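PDB 6L85: phosphate transporter from Thermotoga maritima MSB8, which probably imports inorganic phosphate across the cell membrane by coupling its uptake to sodium ions, as a bacterial relative of the human SLC20 carriers. Local coordinates for residues A268-A273 with F286-L291; S85-A90 with G264-V269; G11-F16 with A89-I94. All coordinates share one frame; numbering follows the deposited sequence.

Interaction 1: residues A268-A273 with F286-L291. With LMT (dodecyl-beta-D-maltoside), chain O.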
# COMPACT_ATOMS: atom_id res chain seq x y z
N ALA B 268 9.77 0.12 25.61
CA ALA B 268 10.71 0.28 26.71
C ALA B 268 10.61 -0.91 27.66
O ALA B 268 11.63 -1.44 28.12
CB ALA B 268 10.47 1.60 27.44
N VAL B 269 9.38 -1.37 27.92
CA VAL B 269 9.22 -2.55 28.77
C VAL B 269 9.83 -3.79 28.12
O VAL B 269 10.53 -4.58 28.78
CB VAL B 269 7.74 -2.77 29.11
CG1 VAL B 269 7.57 -4.05 29.90
CG2 VAL B 269 7.18 -1.56 29.90
N MET B 270 9.57 -3.99 26.82
CA MET B 270 10.15 -5.14 26.12
C MET B 270 11.68 -5.08 26.11
O MET B 270 12.34 -6.10 26.28
CB MET B 270 9.62 -5.20 24.68
CG MET B 270 8.10 -5.43 24.61
SD MET B 270 7.50 -5.38 22.91
CE MET B 270 8.42 -6.80 22.27
N ILE B 271 12.25 -3.89 25.89
CA ILE B 271 13.69 -3.77 25.82
C ILE B 271 14.30 -4.08 27.18
O ILE B 271 15.33 -4.76 27.26
CB ILE B 271 14.10 -2.38 25.31
CG1 ILE B 271 13.77 -2.23 23.83
CG2 ILE B 271 15.58 -2.16 25.47
CD1 ILE B 271 13.75 -0.77 23.35
N VAL B 272 13.67 -3.62 28.27
CA VAL B 272 14.24 -3.94 29.58
C VAL B 272 14.12 -5.44 29.87
O VAL B 272 15.10 -6.08 30.28
CB VAL B 272 13.62 -3.06 30.69
CG1 VAL B 272 14.10 -3.50 32.08
CG2 VAL B 272 14.02 -1.59 30.50
N ALA B 273 12.95 -6.04 29.62
CA ALA B 273 12.79 -7.48 29.85
C ALA B 273 13.75 -8.31 29.00
O ALA B 273 14.21 -9.37 29.44
CB ALA B 273 11.35 -7.93 29.55
N PHE B 286 9.01 -4.78 16.41
CA PHE B 286 7.84 -4.67 15.54
C PHE B 286 6.57 -5.10 16.25
O PHE B 286 5.49 -4.59 15.96
CB PHE B 286 8.06 -5.48 14.26
CG PHE B 286 8.29 -4.61 13.06
CD1 PHE B 286 7.34 -3.67 12.69
CD2 PHE B 286 9.48 -4.68 12.35
CE1 PHE B 286 7.55 -2.83 11.61
CE2 PHE B 286 9.69 -3.84 11.27
CZ PHE B 286 8.72 -2.91 10.90
N LEU B 287 6.68 -6.04 17.18
CA LEU B 287 5.53 -6.42 17.99
C LEU B 287 4.88 -5.20 18.65
O LEU B 287 3.65 -5.08 18.66
CB LEU B 287 5.96 -7.46 19.03
CG LEU B 287 4.94 -8.45 19.56
CD1 LEU B 287 3.92 -8.78 18.48
CD2 LEU B 287 5.63 -9.72 20.05
N ALA B 288 5.70 -4.29 19.20
CA ALA B 288 5.16 -3.06 19.81
C ALA B 288 4.36 -2.25 18.81
O ALA B 288 3.28 -1.74 19.12
CB ALA B 288 6.30 -2.19 20.38
N LEU B 289 4.90 -2.07 17.60
CA LEU B 289 4.22 -1.25 16.61
C LEU B 289 2.94 -1.92 16.12
O LEU B 289 1.95 -1.24 15.83
CB LEU B 289 5.14 -0.98 15.44
CG LEU B 289 6.34 -0.13 15.77
CD1 LEU B 289 7.31 -0.17 14.58
CD2 LEU B 289 5.87 1.30 16.06
N LEU B 290 2.96 -3.26 16.03
CA LEU B 290 1.79 -4.01 15.56
C LEU B 290 0.67 -3.96 16.58
O LEU B 290 -0.50 -3.77 16.22
CB LEU B 290 2.18 -5.47 15.28
CG LEU B 290 2.74 -5.87 13.92
CD1 LEU B 290 3.61 -4.83 13.36
CD2 LEU B 290 3.54 -7.16 14.09
N LEU B 291 1.02 -4.11 17.87
CA LEU B 291 0.04 -3.97 18.94
C LEU B 291 -0.56 -2.58 18.95
O LEU B 291 -1.79 -2.42 19.03
CB LEU B 291 0.70 -4.29 20.29
CG LEU B 291 -0.01 -3.92 21.60
CD1 LEU B 291 -1.16 -4.85 21.87
CD2 LEU B 291 0.97 -3.94 22.78
C1' LMT O . 12.71 -2.15 7.87
C2' LMT O . 13.16 -2.16 9.31
C3' LMT O . 14.65 -1.92 9.53
C4' LMT O . 15.51 -2.43 8.40
C5' LMT O . 14.85 -2.07 7.07
C6' LMT O . 15.77 -2.42 5.91
O1' LMT O . 11.48 -2.88 7.80
O2' LMT O . 12.47 -1.16 10.03
O3' LMT O . 14.99 -2.59 10.73
O5' LMT O . 13.61 -2.76 6.97
O6' LMT O . 17.08 -1.91 6.16
C1 LMT O . 10.28 -2.13 8.03
C2 LMT O . 9.09 -3.03 7.62
C3 LMT O . 8.14 -2.21 6.72
C4 LMT O . 6.79 -2.92 6.76
C5 LMT O . 5.93 -2.38 5.60
C6 LMT O . 4.95 -3.50 5.22
C7 LMT O . 3.74 -2.84 4.52
C8 LMT O . 4.09 -2.65 3.02
C9 LMT O . 3.06 -1.66 2.41
C10 LMT O . 1.87 -2.46 1.81
C11 LMT O . 1.10 -1.54 0.86
C12 LMT O . -0.27 -2.14 0.53
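Met270 reaches across from helix 260-275 and meets Leu287 and Ala288 at the start of helix 286-302, so one flexible thioether side chain does the work of joining two backbones whose closest CA atoms, those of Met270 and Ala288, are 8.3 Å apart. Its CG is turned beside the backbone N (chi1 -63°) and chi2 is extended, which carries the sulfur out over the gap; the bend comes at chi3 (63°), folding the terminal methyl toward Leu287. Sulfur and methyl find different partners. SD rests against the methyl of Ala288, at 4.2 Å from its CB, while CE comes to 4.1 Å from Leu287 CB. The Met270 and Leu287 side chains cross at about a right angle, and it is the root of the leucine, not its branched end, that does the touching.

The arrangement is helix-loop-helix: two helices consecutive in the chain, joined by a short, mostly non-helical connection, and Pro285, just ahead of the second, also lies against Met270. Only apolar groups meet here, and the 95 Å² buried is modest. Leu287 is on the surface of the subunit but packs on Leu204 of the second subunit. On the same helix, Phe286 has its CB directed away from helix 260-275 and meets a bound dodecyl-maltoside molecule, the ring atom CZ lying 3.3 Å from C2 of the detergent. Detergent C1 lies in the ring plane at its edge, and Glu201 of the second subunit packs against the same phenylalanine.

Interaction 2: residues S85-A90 with G264-V269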
# COMPACT_ATOMS: atom_id res chain seq x y z
N SER B 85 3.19 2.92 34.31
CA SER B 85 2.46 3.97 35.02
C SER B 85 1.96 5.04 34.07
O SER B 85 0.80 5.47 34.16
CB SER B 85 3.34 4.59 36.11
OG SER B 85 3.56 3.66 37.17
N ALA B 86 2.82 5.48 33.16
CA ALA B 86 2.44 6.46 32.15
C ALA B 86 1.30 5.95 31.28
O ALA B 86 0.35 6.70 30.99
CB ALA B 86 3.66 6.83 31.30
N LEU B 87 1.38 4.70 30.83
CA LEU B 87 0.30 4.13 30.01
C LEU B 87 -1.02 4.15 30.77
O LEU B 87 -2.05 4.60 30.24
CB LEU B 87 0.63 2.70 29.56
CG LEU B 87 1.64 2.45 28.41
CD1 LEU B 87 1.99 0.97 28.31
CD2 LEU B 87 1.15 2.96 27.04
N ILE B 88 -1.01 3.67 32.02
CA ILE B 88 -2.22 3.67 32.85
C ILE B 88 -2.81 5.08 32.94
O ILE B 88 -4.00 5.30 32.70
CB ILE B 88 -1.91 3.13 34.25
CG1 ILE B 88 -1.55 1.64 34.20
CG2 ILE B 88 -3.11 3.35 35.18
CD1 ILE B 88 -1.49 0.97 35.58
N ALA B 89 -1.96 6.06 33.27
CA ALA B 89 -2.45 7.41 33.57
C ALA B 89 -2.99 8.09 32.32
O ALA B 89 -4.07 8.72 32.35
CB ALA B 89 -1.33 8.27 34.20
N ALA B 90 -2.22 8.02 31.23
CA ALA B 90 -2.66 8.63 29.98
C ALA B 90 -3.94 7.98 29.48
O ALA B 90 -4.88 8.68 29.11
CB ALA B 90 -1.55 8.55 28.93
N GLY B 264 5.97 3.25 22.21
CA GLY B 264 7.15 3.65 22.93
C GLY B 264 7.22 3.07 24.33
O GLY B 264 8.18 2.39 24.68
N PRO B 265 6.19 3.30 25.15
CA PRO B 265 6.23 2.70 26.50
C PRO B 265 6.31 1.19 26.48
O PRO B 265 7.10 0.60 27.24
CB PRO B 265 4.93 3.22 27.15
CG PRO B 265 4.66 4.53 26.43
CD PRO B 265 5.05 4.23 24.99
N VAL B 266 5.54 0.55 25.60
CA VAL B 266 5.59 -0.91 25.50
C VAL B 266 6.98 -1.37 25.07
O VAL B 266 7.53 -2.34 25.60
CB VAL B 266 4.51 -1.44 24.53
CG1 VAL B 266 4.70 -2.96 24.27
CG2 VAL B 266 3.11 -1.16 25.06
N ALA B 267 7.56 -0.70 24.06
CA ALA B 267 8.92 -1.04 23.63
C ALA B 267 9.92 -0.91 24.78
O ALA B 267 10.84 -1.72 24.90
CB ALA B 267 9.36 -0.15 22.47
N ALA B 268 9.77 0.12 25.61
CA ALA B 268 10.71 0.28 26.71
C ALA B 268 10.61 -0.91 27.66
O ALA B 268 11.63 -1.44 28.12
CB ALA B 268 10.47 1.60 27.44
N VAL B 269 9.38 -1.37 27.92
CA VAL B 269 9.22 -2.55 28.77
C VAL B 269 9.83 -3.79 28.12
O VAL B 269 10.53 -4.58 28.78
CB VAL B 269 7.74 -2.77 29.11
CG1 VAL B 269 7.57 -4.05 29.90
CG2 VAL B 269 7.18 -1.56 29.90
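Leu87 of helix 76-99 sets the branched end of its side chain obliquely against the CB-CG side of the Pro265 ring in helix 260-275, an example of how a proline can serve as a packing surface inside a membrane helix. The closest pair is Leu87 CG with Pro265 CB, 3.6 Å apart, and both leucine methyls flank that contact. CD2 lies along that side as far as Pro265 CG, at 3.9 Å, whereas CD1 turns to the next residue and stands 4.0 Å from Val266 CG2. Leucine and valine side chains cross there at about a right angle. The fork is carried toward Pro265 because CG sits beside the backbone N with chi1 at -77° and chi2 is extended at 170°. Val266 offers CG2, the branch that stands beside its own backbone N.

Being an imino acid, Pro265 has no N-H to give to the preceding turn, and helix 260-275 is kinked at this residue. The ring that interrupts the bonding is thus also the surface that meets Leu87, and the CA atoms of the two residues approach to 7.0 Å. This is helix-helix packing in an all-helical transporter, between helices far apart in the sequence, and all three touching side chains are buried. A bound sodium ion lies about 11 Å from the Pro265 side chain.

In the next shell, Met14 of helix 2-32 lies against Leu87, and Ala83, one turn before the leucine, joins it in packing on Pro265. Beside the leucine, Ala86 touches Ile110 and Met114 of helix 106-121. One turn beyond the proline, Val269 touches Met80, Ala83 and Leu84 of helix 76-99.

Interaction 3: residues G11-F16 with A89-I94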
# COMPACT_ATOMS: atom_id res chain seq x y z
N GLY B 11 -0.70 -1.35 26.88
CA GLY B 11 -0.44 -0.73 25.60
C GLY B 11 -1.62 -0.85 24.67
O GLY B 11 -1.94 0.08 23.92
N PHE B 12 -2.34 -1.97 24.74
CA PHE B 12 -3.53 -2.11 23.91
C PHE B 12 -4.58 -1.09 24.32
O PHE B 12 -5.22 -0.47 23.47
CB PHE B 12 -4.10 -3.52 24.00
CG PHE B 12 -5.33 -3.69 23.19
CD1 PHE B 12 -5.24 -4.03 21.85
CD2 PHE B 12 -6.57 -3.42 23.75
CE1 PHE B 12 -6.39 -4.14 21.09
CE2 PHE B 12 -7.71 -3.52 23.00
CZ PHE B 12 -7.62 -3.88 21.66
N ILE B 13 -4.81 -0.94 25.63
CA ILE B 13 -5.81 0.02 26.10
C ILE B 13 -5.44 1.45 25.69
O ILE B 13 -6.28 2.23 25.23
CB ILE B 13 -6.00 -0.13 27.62
CG1 ILE B 13 -6.62 -1.49 27.93
CG2 ILE B 13 -6.81 1.03 28.18
CD1 ILE B 13 -6.79 -1.75 29.43
N MET B 14 -4.17 1.81 25.86
CA MET B 14 -3.72 3.12 25.42
C MET B 14 -3.96 3.33 23.92
O MET B 14 -4.46 4.38 23.50
CB MET B 14 -2.25 3.30 25.78
CG MET B 14 -1.66 4.58 25.31
SD MET B 14 -2.23 5.98 26.30
CE MET B 14 -1.58 7.32 25.33
N ALA B 15 -3.59 2.33 23.10
CA ALA B 15 -3.75 2.44 21.65
C ALA B 15 -5.23 2.57 21.27
O ALA B 15 -5.60 3.39 20.41
CB ALA B 15 -3.12 1.21 20.98
N PHE B 16 -6.07 1.75 21.91
CA PHE B 16 -7.52 1.85 21.74
C PHE B 16 -8.02 3.26 22.03
O PHE B 16 -8.82 3.82 21.26
CB PHE B 16 -8.19 0.82 22.66
CG PHE B 16 -9.67 0.69 22.45
CD1 PHE B 16 -10.55 1.57 23.05
CD2 PHE B 16 -10.18 -0.32 21.65
CE1 PHE B 16 -11.91 1.47 22.86
CE2 PHE B 16 -11.55 -0.43 21.45
CZ PHE B 16 -12.41 0.48 22.05
N ALA B 89 -1.96 6.06 33.27
CA ALA B 89 -2.45 7.41 33.57
C ALA B 89 -2.99 8.09 32.32
O ALA B 89 -4.07 8.72 32.35
CB ALA B 89 -1.33 8.27 34.20
N ALA B 90 -2.22 8.02 31.23
CA ALA B 90 -2.66 8.63 29.98
C ALA B 90 -3.94 7.98 29.48
O ALA B 90 -4.88 8.68 29.11
CB ALA B 90 -1.55 8.55 28.93
N SER B 91 -4.00 6.65 29.47
CA SER B 91 -5.21 5.96 29.03
C SER B 91 -6.41 6.43 29.81
O SER B 91 -7.48 6.68 29.24
CB SER B 91 -5.05 4.45 29.22
OG SER B 91 -4.09 3.95 28.32
N PHE B 92 -6.26 6.52 31.14
CA PHE B 92 -7.36 6.95 31.99
C PHE B 92 -7.89 8.30 31.55
O PHE B 92 -9.10 8.47 31.33
CB PHE B 92 -6.90 7.01 33.45
CG PHE B 92 -7.97 7.45 34.39
CD1 PHE B 92 -8.96 6.57 34.78
CD2 PHE B 92 -8.03 8.76 34.82
CE1 PHE B 92 -9.99 6.97 35.61
CE2 PHE B 92 -9.06 9.17 35.67
CZ PHE B 92 -10.03 8.28 36.07
N TRP B 93 -7.00 9.29 31.42
CA TRP B 93 -7.51 10.62 31.09
C TRP B 93 -8.03 10.70 29.65
O TRP B 93 -9.02 11.39 29.39
CB TRP B 93 -6.44 11.68 31.38
CG TRP B 93 -6.35 11.84 32.85
CD1 TRP B 93 -5.34 11.38 33.67
CD2 TRP B 93 -7.33 12.41 33.71
NE1 TRP B 93 -5.63 11.67 34.98
CE2 TRP B 93 -6.85 12.30 35.03
CE3 TRP B 93 -8.57 13.03 33.49
CZ2 TRP B 93 -7.56 12.79 36.13
CZ3 TRP B 93 -9.28 13.50 34.58
CH2 TRP B 93 -8.76 13.39 35.89
N ILE B 94 -7.39 9.99 28.70
CA ILE B 94 -7.89 9.98 27.33
C ILE B 94 -9.30 9.42 27.31
O ILE B 94 -10.19 9.95 26.63
CB ILE B 94 -6.98 9.17 26.38
CG1 ILE B 94 -5.51 9.63 26.38
CG2 ILE B 94 -7.56 9.23 24.96
CD1 ILE B 94 -5.33 11.03 25.95
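Ser91 OG, the one polar side-chain atom in this interface, is hydrogen-bonded back to Leu87 O in its own helix, 76-99, while its outer side is pressed against Met14 of helix 2-32. The hydroxyl stands beside the backbone N of Ser91 (chi1 -68°), a position from which it can reach the carbonyl one turn earlier. Against it come Met14 CA, at 3.0 Å, and Met14 CB, at 3.2 Å, a tight fit of oxygen on carbon. Met14 N is also near, 3.3 Å from Ser91 OG, but the angle is poor and no hydrogen bond joins the helices.

The methionine then wraps past the serine. Its CG leaves anti to the backbone N, with chi1 at 177°, and a bend at chi2 brings the sulfur within 3.4 Å of Ser91 OG. The same sulfur lies 3.7 Å from Ala90 CB, and CE, one bond farther out, settles against that methyl. Ile13 takes the neighbouring position and sets its CG2 branch 4.0 Å from Ser91 CB.

Small residues on helix 76-99 allow this closeness: the CA atoms of Met14 and Ser91 are 4.8 Å apart, and the short segments run in broadly the same direction at 34° to each other. Ile110 of helix 106-121 touches both Met14 and Ala90, and Asn261 and Ala262 of helix 260-275 also lie against the methionine, whose side chain is about 9 Å from a bound sodium ion. Since the serine hydroxyl is satisfied within its own helix, the interface can be buried although no hydrogen bond crosses it, and the contact rests on close packing of carbon and sulfur round an oxygen already engaged.

How the interactions relate
Three contacts in series join four helices, each passing on to the next through a shared helix. Interactions 1 and 2 both use helix 260-275 and their centres are 10 Å apart; interactions 2 and 3 both use helix 76-99, at 9 Å. The path thus runs from helix 286-302 through 260-275 and 76-99 to helix 2-32, and it closes on itself, since Leu291 CD1 of interaction 1 lies 3.9 Å from Phe12 CB of interaction 3. In the chain, interaction 3 joins early helices, interaction 2 spans from the early to the late part, and interaction 1 joins two helices that follow one another. Sequence-distant parts of the transporter are therefore packed into one helical bundle.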